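Long-range contact in acetylcholine-binding protein (Bulinus truncatus, PDB 2BJ0), which probably binds acetylcholine and related ligands as a soluble pentamer resembling the extracellular domain of nicotinic acetylcholine receptors: residues A[17-31]-A[139-151]. Sequence-based numbering, arbitrary orientation.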
# COMPACT_ATOMS: atom_id res chain seq x y z
N ILE A 17 25.20 4.04 -6.17
CA ILE A 17 25.43 3.57 -7.51
C ILE A 17 26.81 2.90 -7.52
O ILE A 17 27.74 3.42 -6.92
CB ILE A 17 25.33 4.75 -8.50
CG1 ILE A 17 25.31 4.28 -9.94
CG2 ILE A 17 26.41 5.82 -8.22
CD1 ILE A 17 25.14 5.43 -10.91
N PRO A 18 26.93 1.72 -8.12
CA PRO A 18 28.20 1.02 -8.16
C PRO A 18 29.10 1.53 -9.27
O PRO A 18 28.98 1.11 -10.42
CB PRO A 18 27.80 -0.43 -8.44
CG PRO A 18 26.51 -0.35 -9.12
CD PRO A 18 25.87 0.97 -8.80
N LEU A 19 30.02 2.41 -8.91
CA LEU A 19 31.00 2.90 -9.87
C LEU A 19 32.38 2.30 -9.63
O LEU A 19 32.67 1.76 -8.55
CB LEU A 19 31.06 4.42 -9.80
CG LEU A 19 29.73 5.13 -10.00
CD1 LEU A 19 29.90 6.58 -9.64
CD2 LEU A 19 29.21 4.97 -11.39
N SER A 20 33.21 2.35 -10.68
CA SER A 20 34.67 2.15 -10.55
C SER A 20 35.35 3.20 -11.42
O SER A 20 34.81 3.58 -12.48
CB SER A 20 35.10 0.72 -10.92
OG SER A 20 34.78 0.39 -12.27
N ASN A 21 36.51 3.69 -10.97
CA ASN A 21 37.13 4.89 -11.54
C ASN A 21 36.22 6.13 -11.32
O ASN A 21 35.36 6.14 -10.42
CB ASN A 21 37.46 4.67 -13.04
CG ASN A 21 38.43 5.72 -13.62
OD1 ASN A 21 39.56 5.90 -13.12
ND2 ASN A 21 38.00 6.41 -14.69
N ASN A 22 36.43 7.18 -12.12
CA ASN A 22 35.46 8.28 -12.25
C ASN A 22 34.26 7.90 -13.14
O ASN A 22 33.11 8.07 -12.74
CB ASN A 22 36.13 9.53 -12.81
CG ASN A 22 36.63 10.45 -11.72
OD1 ASN A 22 36.04 10.54 -10.64
ND2 ASN A 22 37.73 11.16 -12.00
N THR A 23 34.58 7.38 -14.33
CA THR A 23 33.64 6.84 -15.31
C THR A 23 32.20 6.66 -14.85
O THR A 23 31.96 5.98 -13.86
CB THR A 23 34.15 5.49 -15.77
OG1 THR A 23 34.70 4.81 -14.64
CG2 THR A 23 35.35 5.65 -16.74
N PRO A 24 31.25 7.24 -15.58
CA PRO A 24 29.82 7.03 -15.30
C PRO A 24 29.42 5.57 -15.53
O PRO A 24 30.03 4.87 -16.36
CB PRO A 24 29.12 7.93 -16.31
CG PRO A 24 30.17 8.84 -16.82
CD PRO A 24 31.46 8.12 -16.74
N LEU A 25 28.42 5.11 -14.79
CA LEU A 25 27.82 3.80 -15.05
C LEU A 25 26.98 3.92 -16.31
O LEU A 25 26.14 4.80 -16.41
CB LEU A 25 26.95 3.35 -13.86
CG LEU A 25 26.20 2.04 -14.01
CD1 LEU A 25 27.15 0.89 -13.82
CD2 LEU A 25 25.08 1.95 -13.00
N ASN A 26 27.22 3.04 -17.27
CA ASN A 26 26.42 3.01 -18.50
C ASN A 26 25.16 2.20 -18.28
O ASN A 26 25.21 1.01 -17.99
CB ASN A 26 27.18 2.34 -19.64
CG ASN A 26 28.20 3.23 -20.27
OD1 ASN A 26 29.01 2.76 -21.08
ND2 ASN A 26 28.19 4.54 -19.94
N VAL A 27 24.02 2.81 -18.47
CA VAL A 27 22.81 2.06 -18.32
C VAL A 27 22.08 2.08 -19.64
O VAL A 27 21.74 3.15 -20.13
CB VAL A 27 21.94 2.64 -17.19
CG1 VAL A 27 20.62 1.89 -17.08
CG2 VAL A 27 22.70 2.60 -15.89
N SER A 28 21.83 0.91 -20.22
CA SER A 28 21.12 0.85 -21.48
C SER A 28 19.65 0.61 -21.26
O SER A 28 19.30 -0.28 -20.49
CB SER A 28 21.66 -0.31 -22.30
OG SER A 28 23.08 -0.26 -22.30
N LEU A 29 18.81 1.38 -21.95
CA LEU A 29 17.35 1.23 -21.90
C LEU A 29 16.78 0.97 -23.27
O LEU A 29 17.17 1.63 -24.25
CB LEU A 29 16.68 2.51 -21.41
CG LEU A 29 17.01 2.99 -20.01
CD1 LEU A 29 16.21 4.25 -19.66
CD2 LEU A 29 16.75 1.83 -19.04
N ASN A 30 15.89 -0.00 -23.34
CA ASN A 30 15.02 -0.26 -24.48
C ASN A 30 13.62 -0.36 -23.90
O ASN A 30 13.48 -0.55 -22.70
CB ASN A 30 15.42 -1.54 -25.21
CG ASN A 30 16.58 -1.31 -26.20
OD1 ASN A 30 17.58 -2.01 -26.16
ND2 ASN A 30 16.43 -0.30 -27.07
N PHE A 31 12.59 -0.23 -24.74
CA PHE A 31 11.22 -0.20 -24.26
C PHE A 31 10.35 -1.03 -25.16
O PHE A 31 10.63 -1.18 -26.35
CB PHE A 31 10.67 1.24 -24.20
CG PHE A 31 11.42 2.14 -23.26
CD1 PHE A 31 11.07 2.20 -21.92
CD2 PHE A 31 12.45 2.94 -23.73
CE1 PHE A 31 11.75 3.01 -21.04
CE2 PHE A 31 13.12 3.77 -22.86
CZ PHE A 31 12.77 3.81 -21.50
N VAL A 139 11.84 9.46 -19.68
CA VAL A 139 12.40 8.60 -18.65
C VAL A 139 13.85 8.95 -18.36
O VAL A 139 14.68 9.10 -19.30
CB VAL A 139 12.41 7.11 -19.12
CG1 VAL A 139 12.70 6.17 -17.93
CG2 VAL A 139 11.11 6.73 -19.83
N GLY A 140 14.20 9.06 -17.09
CA GLY A 140 15.62 9.24 -16.74
C GLY A 140 15.83 9.06 -15.26
O GLY A 140 14.85 8.85 -14.52
N SER A 141 17.08 9.09 -14.81
CA SER A 141 17.35 8.99 -13.39
C SER A 141 16.89 10.26 -12.72
O SER A 141 17.15 11.38 -13.20
CB SER A 141 18.82 8.75 -13.12
OG SER A 141 19.12 8.92 -11.77
N TRP A 142 16.21 10.10 -11.60
CA TRP A 142 15.76 11.25 -10.86
C TRP A 142 16.88 11.97 -10.14
O TRP A 142 16.80 13.19 -9.97
CB TRP A 142 14.70 10.83 -9.83
CG TRP A 142 13.95 11.99 -9.25
CD1 TRP A 142 14.01 12.43 -7.97
CD2 TRP A 142 13.06 12.87 -9.94
NE1 TRP A 142 13.19 13.52 -7.81
CE2 TRP A 142 12.59 13.81 -9.00
CE3 TRP A 142 12.58 12.95 -11.26
CZ2 TRP A 142 11.68 14.82 -9.33
CZ3 TRP A 142 11.67 13.95 -11.59
CH2 TRP A 142 11.24 14.88 -10.63
N THR A 143 17.88 11.23 -9.67
CA THR A 143 18.87 11.82 -8.77
C THR A 143 20.32 11.56 -9.07
O THR A 143 21.15 12.01 -8.28
CB THR A 143 18.63 11.37 -7.28
OG1 THR A 143 18.86 9.95 -7.18
CG2 THR A 143 17.18 11.57 -6.87
N HIS A 144 20.64 10.86 -10.17
CA HIS A 144 22.03 10.65 -10.61
C HIS A 144 22.31 11.44 -11.91
O HIS A 144 21.69 11.18 -12.93
CB HIS A 144 22.32 9.15 -10.85
CG HIS A 144 22.16 8.28 -9.63
ND1 HIS A 144 20.97 7.68 -9.29
CD2 HIS A 144 23.06 7.88 -8.69
CE1 HIS A 144 21.13 6.98 -8.17
NE2 HIS A 144 22.39 7.09 -7.79
N ASP A 145 23.20 12.41 -11.85
CA ASP A 145 23.55 13.23 -13.05
C ASP A 145 24.42 12.40 -14.00
O ASP A 145 24.80 11.29 -13.66
CB ASP A 145 24.24 14.54 -12.64
CG ASP A 145 25.58 14.32 -11.95
OD1 ASP A 145 26.31 13.37 -12.29
OD2 ASP A 145 26.00 15.05 -11.03
N ASN A 146 24.76 12.94 -15.18
CA ASN A 146 25.41 12.08 -16.16
C ASN A 146 26.91 11.90 -15.95
O ASN A 146 27.57 11.20 -16.72
CB ASN A 146 25.08 12.48 -17.58
CG ASN A 146 25.53 13.87 -17.92
OD1 ASN A 146 26.30 14.50 -17.17
ND2 ASN A 146 25.05 14.38 -19.05
N LYS A 147 27.43 12.51 -14.90
CA LYS A 147 28.77 12.19 -14.42
C LYS A 147 28.80 10.84 -13.73
O LYS A 147 29.84 10.21 -13.68
CB LYS A 147 29.28 13.26 -13.47
CG LYS A 147 30.25 14.28 -14.05
CD LYS A 147 29.80 14.91 -15.38
CE LYS A 147 30.85 15.92 -15.90
NZ LYS A 147 30.78 16.16 -17.39
N GLN A 148 27.65 10.39 -13.20
CA GLN A 148 27.55 9.09 -12.51
C GLN A 148 26.76 8.05 -13.30
O GLN A 148 27.11 6.89 -13.31
CB GLN A 148 26.90 9.28 -11.14
CG GLN A 148 27.78 10.02 -10.17
CD GLN A 148 27.19 10.12 -8.78
OE1 GLN A 148 26.16 9.54 -8.48
NE2 GLN A 148 27.86 10.88 -7.93
N PHE A 149 25.72 8.49 -14.00
CA PHE A 149 24.71 7.62 -14.59
C PHE A 149 24.52 8.06 -16.04
O PHE A 149 23.87 9.05 -16.29
CB PHE A 149 23.43 7.87 -13.81
CG PHE A 149 22.28 6.96 -14.12
CD1 PHE A 149 21.54 7.08 -15.28
CD2 PHE A 149 21.82 6.08 -13.13
CE1 PHE A 149 20.44 6.28 -15.52
CE2 PHE A 149 20.69 5.30 -13.34
CZ PHE A 149 19.99 5.39 -14.54
N ALA A 150 25.09 7.32 -16.99
CA ALA A 150 24.91 7.69 -18.39
C ALA A 150 23.94 6.74 -19.08
O ALA A 150 24.11 5.55 -18.99
CB ALA A 150 26.26 7.72 -19.11
N LEU A 151 22.93 7.30 -19.75
CA LEU A 151 21.93 6.52 -20.48
C LEU A 151 22.41 6.29 -21.90
O LEU A 151 22.99 7.19 -22.51
CB LEU A 151 20.60 7.27 -20.58
CG LEU A 151 19.68 7.20 -19.37
CD1 LEU A 151 18.36 7.89 -19.65
CD2 LEU A 151 19.44 5.75 -19.00
O HOH W 1 24.08 6.65 -5.60
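The F149 ring is packed on both faces: V27 CG2 lies over one, offset toward the rim and 4.2 Å from the ring centroid in a CH-pi contact, while S141 CB sits over the centre of the other. I17 CD1 approaches the same ring obliquely, 4.0 Å from F149 CD2. At the edge of the H144 imidazole, in its plane, lie S141 OG and a water 2.8 Å from NE2; the water accepts a hydrogen bond from I17 N, and ND1 is hydrogen-bonded to D84. With CG1 anti to the backbone N (chi1 -169°), I17 extends CD1 to F149 and turns CG2 to OE1 of Q148, whose NE2 hydrogen-bonds to the backbone O of Q72 of the second subunit. Cutting I17 back to an alanine is likely to open a gap beside F149 CD2 and H144, and would take away the methyl that meets Q148 OE1. Apolar L25, V27, F149 and L151 suit their buried sheet face; N26 and small A150 occupy the more exposed one. P24 CG rests against the carbonyl oxygens of N146 and K147. Parallel pairing follows: L25 N to Q148 O (2.7 Å), A150 N to L25 O (2.8 Å) and a nearly straight V27 N to A150 O (2.8 Å, 173°). Further along, L29 CD1 meets L151 CD2 at 3.6 Å. Strand 149-153 thus joins strand 25-40, itself paired with strand 45-57, while L29 and F31 reach V139 of strand 133-141, bridging the immunoglobulin-like sandwich's two layers.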